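Local coordinates for thermospermine synthase (Medicago truncatula, PDB 6BQ6), which probably transfers an aminopropyl group from decarboxylated S-adenosylmethionine to spermidine, yielding the tetraamine thermospermine and methylthioadenosine in plant polyamine biosynthesis, at residues F85-C90 with D256-V261; G113-E118 with V179-D184. One frame throughout, in Å; residues are numbered along the deposited sequence.

In the fold
Both contacts lie in the spermidine synthase-type domain, their centres about 11 Å apart, and both reach the seven-stranded mixed sheet at the core of the chain. Along the sequence, helix 84-98 comes first, then helix 114-120 and strand 175-181, and last strand 256-264, so that interaction 2 falls between the two halves of interaction 1. Strands 175-181 and 256-264 are separated in the sheet by strand 212-220. The two contacts meet in a hydrogen bond of 2.6 Å between Y87 OH and D181 OD1, and both touch the bound thermospermine. Together they build adjoining parts of the product site, aromatic in interaction 1 and acidic in interaction 2.

Interaction 1. Residues F85-C90 with D256-V261; sequences FIYHEC and DIWGWV. With TER (N-(3-amino-propyl)-N-(5-aminopropyl)-1,4-diaminobutane), chain F.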
ATOM      1  N   PHE B  85     -12.277 -24.637  -0.262  1.00 19.89           N
ATOM      2  CA  PHE B  85     -12.678 -25.977  -0.731  1.00 20.22           C
ATOM      3  C   PHE B  85     -11.599 -26.599  -1.642  1.00 19.27           C
ATOM      4  O   PHE B  85     -11.414 -27.804  -1.659  1.00 19.10           O
ATOM      5  CB  PHE B  85     -14.066 -25.983  -1.383  1.00 20.72           C
ATOM      6  CG  PHE B  85     -14.117 -25.404  -2.774  1.00 21.21           C
ATOM      7  CD1 PHE B  85     -13.909 -26.174  -3.862  1.00 21.28           C
ATOM      8  CD2 PHE B  85     -14.360 -24.057  -2.969  1.00 21.94           C
ATOM      9  CE1 PHE B  85     -13.955 -25.662  -5.151  1.00 22.13           C
ATOM     10  CE2 PHE B  85     -14.410 -23.530  -4.252  1.00 22.44           C
ATOM     11  CZ  PHE B  85     -14.191 -24.324  -5.340  1.00 22.45           C
ATOM     12  N   ILE B  86     -10.899 -25.758  -2.435  1.00 18.37           N
ATOM     13  CA  ILE B  86      -9.870 -26.268  -3.309  1.00 18.85           C
ATOM     14  C   ILE B  86      -8.714 -26.863  -2.470  1.00 18.83           C
ATOM     15  O   ILE B  86      -8.290 -27.986  -2.746  1.00 17.75           O
ATOM     16  CB  ILE B  86      -9.339 -25.188  -4.255  1.00 19.51           C
ATOM     17  CG1 ILE B  86     -10.480 -24.590  -5.072  1.00 19.87           C
ATOM     18  CG2 ILE B  86      -8.256 -25.738  -5.190  1.00 19.74           C
ATOM     19  CD1 ILE B  86     -10.034 -23.465  -5.958  1.00 21.00           C
ATOM     20  N   TYR B  87      -8.205 -26.093  -1.504  1.00 18.47           N
ATOM     21  CA  TYR B  87      -7.092 -26.525  -0.714  1.00 17.88           C
ATOM     22  C   TYR B  87      -7.516 -27.788   0.074  1.00 17.44           C
ATOM     23  O   TYR B  87      -6.761 -28.746   0.150  1.00 16.80           O
ATOM     24  CB  TYR B  87      -6.655 -25.396   0.254  1.00 18.99           C
ATOM     25  CG  TYR B  87      -5.654 -25.852   1.261  1.00 18.75           C
ATOM     26  CD1 TYR B  87      -4.278 -25.784   1.009  1.00 19.82           C
ATOM     27  CD2 TYR B  87      -6.063 -26.341   2.496  1.00 18.77           C
ATOM     28  CE1 TYR B  87      -3.362 -26.236   1.959  1.00 20.19           C
ATOM     29  CE2 TYR B  87      -5.166 -26.807   3.424  1.00 19.30           C
ATOM     30  CZ  TYR B  87      -3.819 -26.736   3.157  1.00 20.83           C
ATOM     31  OH  TYR B  87      -2.913 -27.179   4.112  1.00 22.37           O
ATOM     32  N   HIS B  88      -8.697 -27.763   0.667  1.00 17.22           N
ATOM     33  CA  HIS B  88      -9.056 -28.868   1.536  1.00 17.40           C
ATOM     34  C   HIS B  88      -9.441 -30.127   0.770  1.00 17.03           C
ATOM     35  O   HIS B  88      -9.128 -31.223   1.216  1.00 17.29           O
ATOM     36  CB  HIS B  88     -10.093 -28.426   2.543  1.00 17.79           C
ATOM     37  CG  HIS B  88      -9.541 -27.454   3.527  1.00 18.85           C
ATOM     38  ND1 HIS B  88      -9.781 -26.097   3.457  1.00 20.04           N
ATOM     39  CD2 HIS B  88      -8.631 -27.626   4.525  1.00 18.92           C
ATOM     40  CE1 HIS B  88      -9.101 -25.488   4.417  1.00 20.03           C
ATOM     41  NE2 HIS B  88      -8.411 -26.397   5.088  1.00 19.81           N
ATOM     42  N   GLU B  89     -10.091 -30.003  -0.377  1.00 17.08           N
ATOM     43  CA  GLU B  89     -10.334 -31.182  -1.213  1.00 18.16           C
ATOM     44  C   GLU B  89      -9.044 -31.777  -1.757  1.00 18.16           C
ATOM     45  O   GLU B  89      -8.872 -32.992  -1.734  1.00 18.19           O
ATOM     46  CB  GLU B  89     -11.249 -30.876  -2.376  1.00 18.92           C
ATOM     47  CG  GLU B  89     -12.721 -30.722  -1.993  1.00 19.78           C
ATOM     48  CD  GLU B  89     -13.635 -30.582  -3.189  1.00 22.02           C
ATOM     49  OE1 GLU B  89     -13.224 -30.873  -4.350  1.00 22.45           O
ATOM     50  OE2 GLU B  89     -14.817 -30.200  -2.976  1.00 23.16           O
ATOM     51  N   CYS B  90      -8.126 -30.917  -2.208  1.00 17.39           N
ATOM     52  CA  CYS B  90      -6.807 -31.394  -2.682  1.00 17.63           C
ATOM     53  C   CYS B  90      -5.970 -32.033  -1.587  1.00 17.28           C
ATOM     54  O   CYS B  90      -5.304 -33.042  -1.855  1.00 17.94           O
ATOM     55  CB  CYS B  90      -5.988 -30.316  -3.347  1.00 17.95           C
ATOM     56  SG  CYS B  90      -6.659 -29.812  -4.954  1.00 19.82           S
ATOM     57  N   ASP B 256      -1.034 -18.029  -5.833  1.00 23.19           N
ATOM     58  CA  ASP B 256      -0.044 -18.948  -6.305  1.00 22.27           C
ATOM     59  C   ASP B 256      -0.678 -20.287  -6.496  1.00 21.63           C
ATOM     60  O   ASP B 256      -1.831 -20.532  -6.077  1.00 19.85           O
ATOM     61  CB  ASP B 256       1.106 -19.084  -5.301  1.00 22.18           C
ATOM     62  CG  ASP B 256       2.461 -19.405  -5.981  1.00 23.53           C
ATOM     63  OD1 ASP B 256       2.491 -19.757  -7.193  1.00 23.32           O
ATOM     64  OD2 ASP B 256       3.455 -19.329  -5.256  1.00 24.08           O
ATOM     65  N   ILE B 257       0.074 -21.105  -7.193  1.00 21.01           N
ATOM     66  CA  ILE B 257      -0.162 -22.528  -7.234  1.00 19.72           C
ATOM     67  C   ILE B 257       0.290 -23.011  -5.831  1.00 19.00           C
ATOM     68  O   ILE B 257       1.330 -22.586  -5.330  1.00 19.76           O
ATOM     69  CB  ILE B 257       0.666 -23.196  -8.333  1.00 19.84           C
ATOM     70  CG1 ILE B 257       0.327 -22.627  -9.706  1.00 21.15           C
ATOM     71  CG2 ILE B 257       0.450 -24.682  -8.338  1.00 19.40           C
ATOM     72  CD1 ILE B 257      -1.102 -22.841 -10.115  1.00 21.71           C
ATOM     73  N   TRP B 258      -0.478 -23.886  -5.226  1.00 19.08           N
ATOM     74  CA  TRP B 258      -0.105 -24.540  -3.995  1.00 18.35           C
ATOM     75  C   TRP B 258       0.170 -26.035  -4.213  1.00 17.72           C
ATOM     76  O   TRP B 258      -0.395 -26.666  -5.125  1.00 16.68           O
ATOM     77  CB  TRP B 258      -1.243 -24.370  -2.963  1.00 18.99           C
ATOM     78  CG  TRP B 258      -0.703 -24.286  -1.610  1.00 19.60           C
ATOM     79  CD1 TRP B 258      -0.634 -25.279  -0.635  1.00 19.67           C
ATOM     80  CD2 TRP B 258      -0.013 -23.166  -1.079  1.00 20.27           C
ATOM     81  NE1 TRP B 258       0.031 -24.785   0.464  1.00 20.52           N
ATOM     82  CE2 TRP B 258       0.447 -23.516   0.215  1.00 20.72           C
ATOM     83  CE3 TRP B 258       0.301 -21.894  -1.577  1.00 21.47           C
ATOM     84  CZ2 TRP B 258       1.142 -22.591   1.017  1.00 21.34           C
ATOM     85  CZ3 TRP B 258       1.059 -21.024  -0.781  1.00 23.00           C
ATOM     86  CH2 TRP B 258       1.456 -21.385   0.464  1.00 23.23           C
ATOM     87  N   GLY B 259       0.976 -26.627  -3.331  1.00 17.50           N
ATOM     88  CA  GLY B 259       1.350 -28.005  -3.498  1.00 16.43           C
ATOM     89  C   GLY B 259       1.024 -28.904  -2.320  1.00 16.69           C
ATOM     90  O   GLY B 259       0.865 -28.439  -1.186  1.00 16.61           O
ATOM     91  N   TRP B 260       0.995 -30.176  -2.646  1.00 16.53           N
ATOM     92  CA  TRP B 260       0.833 -31.264  -1.668  1.00 17.24           C
ATOM     93  C   TRP B 260       1.642 -32.422  -2.134  1.00 17.52           C
ATOM     94  O   TRP B 260       1.992 -32.545  -3.326  1.00 17.52           O
ATOM     95  CB  TRP B 260      -0.647 -31.719  -1.583  1.00 16.54           C
ATOM     96  CG  TRP B 260      -1.580 -30.606  -1.283  1.00 17.18           C
ATOM     97  CD1 TRP B 260      -2.024 -30.175  -0.031  1.00 17.40           C
ATOM     98  CD2 TRP B 260      -2.223 -29.745  -2.220  1.00 17.02           C
ATOM     99  NE1 TRP B 260      -2.861 -29.120  -0.154  1.00 18.23           N
ATOM    100  CE2 TRP B 260      -2.971 -28.792  -1.481  1.00 17.19           C
ATOM    101  CE3 TRP B 260      -2.216 -29.639  -3.618  1.00 17.23           C
ATOM    102  CZ2 TRP B 260      -3.697 -27.797  -2.098  1.00 17.86           C
ATOM    103  CZ3 TRP B 260      -2.946 -28.648  -4.193  1.00 17.56           C
ATOM    104  CH2 TRP B 260      -3.651 -27.722  -3.444  1.00 17.58           C
ATOM    105  N   VAL B 261       1.985 -33.298  -1.206  1.00 17.67           N
ATOM    106  CA  VAL B 261       2.700 -34.504  -1.560  1.00 19.26           C
ATOM    107  C   VAL B 261       2.073 -35.704  -0.863  1.00 19.68           C
ATOM    108  O   VAL B 261       1.955 -35.701   0.375  1.00 20.43           O
ATOM    109  CB  VAL B 261       4.175 -34.407  -1.169  1.00 19.80           C
ATOM    110  CG1 VAL B 261       4.951 -35.652  -1.603  1.00 21.21           C
ATOM    111  CG2 VAL B 261       4.854 -33.142  -1.743  1.00 21.14           C
TER
HETATM  112  N1  TER F 402      -1.891 -23.955  10.825  1.00 54.71           N
HETATM  113  C2  TER F 402      -2.898 -24.578   9.993  1.00 51.61           C
HETATM  114  C3  TER F 402      -2.277 -25.026   8.674  1.00 48.87           C
HETATM  115  C4  TER F 402      -1.881 -23.883   7.776  1.00 47.73           C
HETATM  116  N5  TER F 402      -1.550 -24.362   6.453  1.00 49.96           N
HETATM  117  C6  TER F 402      -2.198 -23.796   5.292  1.00 47.19           C
HETATM  118  C7  TER F 402      -1.247 -23.729   4.107  1.00 47.30           C
HETATM  119  C8  TER F 402      -1.736 -22.663   3.143  1.00 47.09           C
HETATM  120  N9  TER F 402      -1.224 -21.347   3.457  1.00 45.86           N
HETATM  121  C10 TER F 402      -1.638 -20.242   2.631  1.00 45.94           C
HETATM  122  C11 TER F 402      -0.636 -19.113   2.532  1.00 46.42           C
HETATM  123  C12 TER F 402      -1.069 -18.208   1.379  1.00 47.80           C
HETATM  124  C13 TER F 402      -0.368 -16.858   1.375  1.00 49.60           C
HETATM  125  N14 TER F 402       1.031 -16.986   1.746  1.00 52.92           N
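The indole of W260 is sandwiched between the helix and its own strand: C90 CB sits over one face of the six-membered ring, 3.5 Å from its centroid and close to the ring normal, and W258 CD1 lies over the opposite face toward the rim. The first contact is a CH-pi interaction, and a small residue such as cysteine lets the broad ring come this close to the helix. C90 SG also nears the six-membered ring, 4.4 Å from the centroid, but obliquely. With CG anti to its carbonyl carbon (chi1 -55°), W260 reaches back to the helix, where its CZ2 packs 3.7 Å from Y87 CD1.

The Y87 ring turns its edge to W258 in an offset edge-to-face pair, the tyrosine CE1 lying 3.9 Å from W258 CD1 and the planes inclined at 64°. Against W260 the same ring is oblique. Chi1 of 170° swings Y87 CG away from its backbone N and carries the ring out beside both tryptophans, while the phenol oxygen passes beyond them to its partner, D181.

W258 spends one face on the bound polyamine: the indole CZ2 is 3.6 Å from TER C8, and TER C10 lies over the ring as well. A large flat surface suits methylene groups, and the electron-rich ring may also favour the nearby amine N9, probably protonated. W258 NE1 is satisfied by Q217 OE1, a bond that helps fix the turn of the indole. Y87 OH adds a contact with TER C6 at 3.7 Å.

Y87, W258 and W260 thus form a buried aromatic cluster between helix 84-98 and strand 256-264, the first two lining the thermospermine pocket and W260 backing them as a second shell.

Interaction 2. Residues G113-E118 with V179-D184; sequences GSTARE and VGDLAD. With TER (N-(3-amino-propyl)-N-(5-aminopropyl)-1,4-diaminobutane), chain F.
T115 reaches from its helix straight at D181, and each atom of its side chain has a task. CB, directed toward the strand, lies 3.7 Å from D181 OD2 and branches there. The hydroxyl branch, OG1, donates a short hydrogen bond of 2.6 Å to D181 OD2, arriving from above the carboxylate plane, 44° out of it. The methyl branch, CG2, instead packs 4.0 Å from V179 CG1, two residues back along the strand. Chi1 of -63° sets OG1 anti to the carbonyl carbon and CG2 anti to the backbone N, dividing the polar and apolar jobs. Threonine suits this place because one residue serves both a carboxylate and a valine.

While OD2 accepts the hydrogen bond of T115, OD1 has Y87 OH as its partner, so hydroxyls from two helices grip the two carboxylate oxygens and help fix the rotation of the group. OD1 also faces the ligand, with TER C3 at 3.7 Å and the amine TER N5 at 3.9 Å. D181 is the predicted proton acceptor, and this position beside the polyamine is consistent with that role.

Farther along the helix, R117 forms a side-on salt bridge with E118: NE and NH2 both bond E118 OE2 at 3.0 Å, on its anti side, with OE2 in the guanidinium plane. E84 also pairs with R117, and R121 with E118.

G113, at the N-cap position, probably belongs to a Rossmann-type GxGxxA pattern; its positive phi (99°), which would jam a side chain against the preceding carbonyl, suits glycine. Helix 114-120 follows it, bringing T115 against I107 of strand 104-107 and against H88 and L91 of helix 84-98. V179 hydrogen-bonds F106 and M108 through its backbone, and strand 175-181 runs between the parallel strands 104-107 and 212-220.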
ATOM      1  N   GLY B 113     -10.992 -26.855  11.064  1.00 22.97           N
ATOM      2  CA  GLY B 113     -12.068 -27.799  10.948  1.00 22.71           C
ATOM      3  C   GLY B 113     -12.333 -28.239   9.523  1.00 21.79           C
ATOM      4  O   GLY B 113     -13.120 -29.155   9.313  1.00 21.23           O
ATOM      5  N   SER B 114     -11.723 -27.567   8.535  1.00 21.05           N
ATOM      6  CA  SER B 114     -12.009 -27.861   7.155  1.00 20.38           C
ATOM      7  C   SER B 114     -11.427 -29.174   6.643  1.00 19.75           C
ATOM      8  O   SER B 114     -12.004 -29.871   5.829  1.00 19.12           O
ATOM      9  CB  SER B 114     -11.636 -26.704   6.249  1.00 20.83           C
ATOM     10  OG  SER B 114     -12.317 -25.542   6.626  1.00 22.41           O
ATOM     11  N   THR B 115     -10.228 -29.506   7.120  1.00 19.77           N
ATOM     12  CA  THR B 115      -9.639 -30.774   6.824  1.00 18.81           C
ATOM     13  C   THR B 115     -10.484 -31.891   7.394  1.00 18.75           C
ATOM     14  O   THR B 115     -10.772 -32.837   6.698  1.00 18.48           O
ATOM     15  CB  THR B 115      -8.214 -30.784   7.360  1.00 19.45           C
ATOM     16  OG1 THR B 115      -7.494 -29.764   6.659  1.00 20.10           O
ATOM     17  CG2 THR B 115      -7.545 -32.091   7.144  1.00 20.14           C
ATOM     18  N   ALA B 116     -10.857 -31.749   8.657  1.00 18.85           N
ATOM     19  CA  ALA B 116     -11.733 -32.695   9.303  1.00 19.68           C
ATOM     20  C   ALA B 116     -13.050 -32.830   8.504  1.00 19.04           C
ATOM     21  O   ALA B 116     -13.511 -33.932   8.264  1.00 20.34           O
ATOM     22  CB  ALA B 116     -12.032 -32.268  10.724  1.00 20.02           C
ATOM     23  N   ARG B 117     -13.621 -31.696   8.120  1.00 18.82           N
ATOM     24  CA  ARG B 117     -14.883 -31.693   7.361  1.00 19.95           C
ATOM     25  C   ARG B 117     -14.766 -32.576   6.111  1.00 20.75           C
ATOM     26  O   ARG B 117     -15.627 -33.433   5.832  1.00 19.86           O
ATOM     27  CB  ARG B 117     -15.237 -30.264   6.947  1.00 20.27           C
ATOM     28  CG  ARG B 117     -16.487 -30.187   6.110  1.00 20.77           C
ATOM     29  CD  ARG B 117     -16.577 -28.831   5.497  1.00 21.94           C
ATOM     30  NE  ARG B 117     -15.616 -28.638   4.420  1.00 22.06           N
ATOM     31  CZ  ARG B 117     -14.871 -27.553   4.228  1.00 22.73           C
ATOM     32  NH1 ARG B 117     -14.866 -26.544   5.095  1.00 23.05           N
ATOM     33  NH2 ARG B 117     -14.095 -27.476   3.123  1.00 22.98           N
ATOM     34  N   GLU B 118     -13.697 -32.360   5.322  1.00 19.45           N
ATOM     35  CA  GLU B 118     -13.550 -33.169   4.120  1.00 20.20           C
ATOM     36  C   GLU B 118     -13.326 -34.664   4.403  1.00 19.78           C
ATOM     37  O   GLU B 118     -13.819 -35.513   3.702  1.00 19.48           O
ATOM     38  CB  GLU B 118     -12.439 -32.614   3.224  1.00 20.36           C
ATOM     39  CG  GLU B 118     -12.740 -31.239   2.663  1.00 21.13           C
ATOM     40  CD  GLU B 118     -14.038 -31.194   1.834  1.00 22.58           C
ATOM     41  OE1 GLU B 118     -14.321 -32.089   1.033  1.00 21.27           O
ATOM     42  OE2 GLU B 118     -14.798 -30.209   1.988  1.00 25.05           O
ATOM     43  N   VAL B 179      -2.351 -36.875   7.910  1.00 17.48           N
ATOM     44  CA  VAL B 179      -2.502 -35.657   7.119  1.00 17.13           C
ATOM     45  C   VAL B 179      -1.680 -34.538   7.779  1.00 18.38           C
ATOM     46  O   VAL B 179      -1.931 -34.182   8.946  1.00 19.28           O
ATOM     47  CB  VAL B 179      -3.959 -35.223   7.026  1.00 16.74           C
ATOM     48  CG1 VAL B 179      -4.057 -33.904   6.204  1.00 17.32           C
ATOM     49  CG2 VAL B 179      -4.811 -36.328   6.379  1.00 17.15           C
ATOM     50  N   GLY B 180      -0.695 -34.004   7.068  1.00 17.62           N
ATOM     51  CA  GLY B 180       0.040 -32.830   7.499  1.00 18.52           C
ATOM     52  C   GLY B 180      -0.659 -31.572   7.020  1.00 18.73           C
ATOM     53  O   GLY B 180      -0.620 -31.265   5.828  1.00 18.17           O
ATOM     54  N   ASP B 181      -1.241 -30.831   7.957  1.00 18.95           N
ATOM     55  CA  ASP B 181      -1.874 -29.567   7.666  1.00 19.99           C
ATOM     56  C   ASP B 181      -1.267 -28.507   8.596  1.00 19.93           C
ATOM     57  O   ASP B 181      -1.957 -27.859   9.332  1.00 21.35           O
ATOM     58  CB  ASP B 181      -3.356 -29.693   7.846  1.00 19.72           C
ATOM     59  CG  ASP B 181      -4.135 -28.550   7.242  1.00 21.30           C
ATOM     60  OD1 ASP B 181      -3.572 -27.710   6.544  1.00 23.16           O
ATOM     61  OD2 ASP B 181      -5.339 -28.488   7.521  1.00 24.94           O
ATOM     62  N   LEU B 182       0.052 -28.339   8.480  1.00 20.44           N
ATOM     63  CA  LEU B 182       0.824 -27.428   9.299  1.00 21.84           C
ATOM     64  C   LEU B 182       1.327 -26.257   8.493  1.00 22.94           C
ATOM     65  O   LEU B 182       1.287 -26.267   7.245  1.00 23.43           O
ATOM     66  CB  LEU B 182       2.051 -28.147   9.862  1.00 22.34           C
ATOM     67  CG  LEU B 182       1.711 -29.401  10.639  1.00 23.20           C
ATOM     68  CD1 LEU B 182       2.948 -30.301  10.633  1.00 24.79           C
ATOM     69  CD2 LEU B 182       1.284 -29.081  12.049  1.00 23.01           C
ATOM     70  N   ALA B 183       1.839 -25.243   9.214  1.00 23.30           N
ATOM     71  CA  ALA B 183       2.582 -24.148   8.561  1.00 24.87           C
ATOM     72  C   ALA B 183       3.775 -24.709   7.772  1.00 25.26           C
ATOM     73  O   ALA B 183       4.272 -25.752   8.089  1.00 24.34           O
ATOM     74  CB  ALA B 183       3.059 -23.175   9.620  1.00 24.94           C
ATOM     75  N   ASP B 184       4.191 -24.003   6.724  1.00 25.91           N
ATOM     76  CA  ASP B 184       5.385 -24.338   5.969  1.00 28.42           C
ATOM     77  C   ASP B 184       6.593 -24.463   6.891  1.00 29.17           C
ATOM     78  O   ASP B 184       6.700 -23.710   7.850  1.00 30.46           O
ATOM     79  CB  ASP B 184       5.701 -23.265   4.910  1.00 29.69           C
ATOM     80  CG  ASP B 184       4.642 -23.155   3.841  1.00 32.10           C
ATOM     81  OD1 ASP B 184       3.725 -24.022   3.794  1.00 30.92           O
ATOM     82  OD2 ASP B 184       4.732 -22.182   3.030  1.00 31.26           O
TER
HETATM   83  N1  TER F 402      -1.891 -23.955  10.825  1.00 54.71           N
HETATM   84  C2  TER F 402      -2.898 -24.578   9.993  1.00 51.61           C
HETATM   85  C3  TER F 402      -2.277 -25.026   8.674  1.00 48.87           C
HETATM   86  C4  TER F 402      -1.881 -23.883   7.776  1.00 47.73           C
HETATM   87  N5  TER F 402      -1.550 -24.362   6.453  1.00 49.96           N
HETATM   88  C6  TER F 402      -2.198 -23.796   5.292  1.00 47.19           C
HETATM   89  C7  TER F 402      -1.247 -23.729   4.107  1.00 47.30           C
HETATM   90  C8  TER F 402      -1.736 -22.663   3.143  1.00 47.09           C
HETATM   91  N9  TER F 402      -1.224 -21.347   3.457  1.00 45.86           N
HETATM   92  C10 TER F 402      -1.638 -20.242   2.631  1.00 45.94           C
HETATM   93  C11 TER F 402      -0.636 -19.113   2.532  1.00 46.42           C
HETATM   94  C12 TER F 402      -1.069 -18.208   1.379  1.00 47.80           C
HETATM   95  C13 TER F 402      -0.368 -16.858   1.375  1.00 49.60           C
HETATM   96  N14 TER F 402       1.031 -16.986   1.746  1.00 52.92           N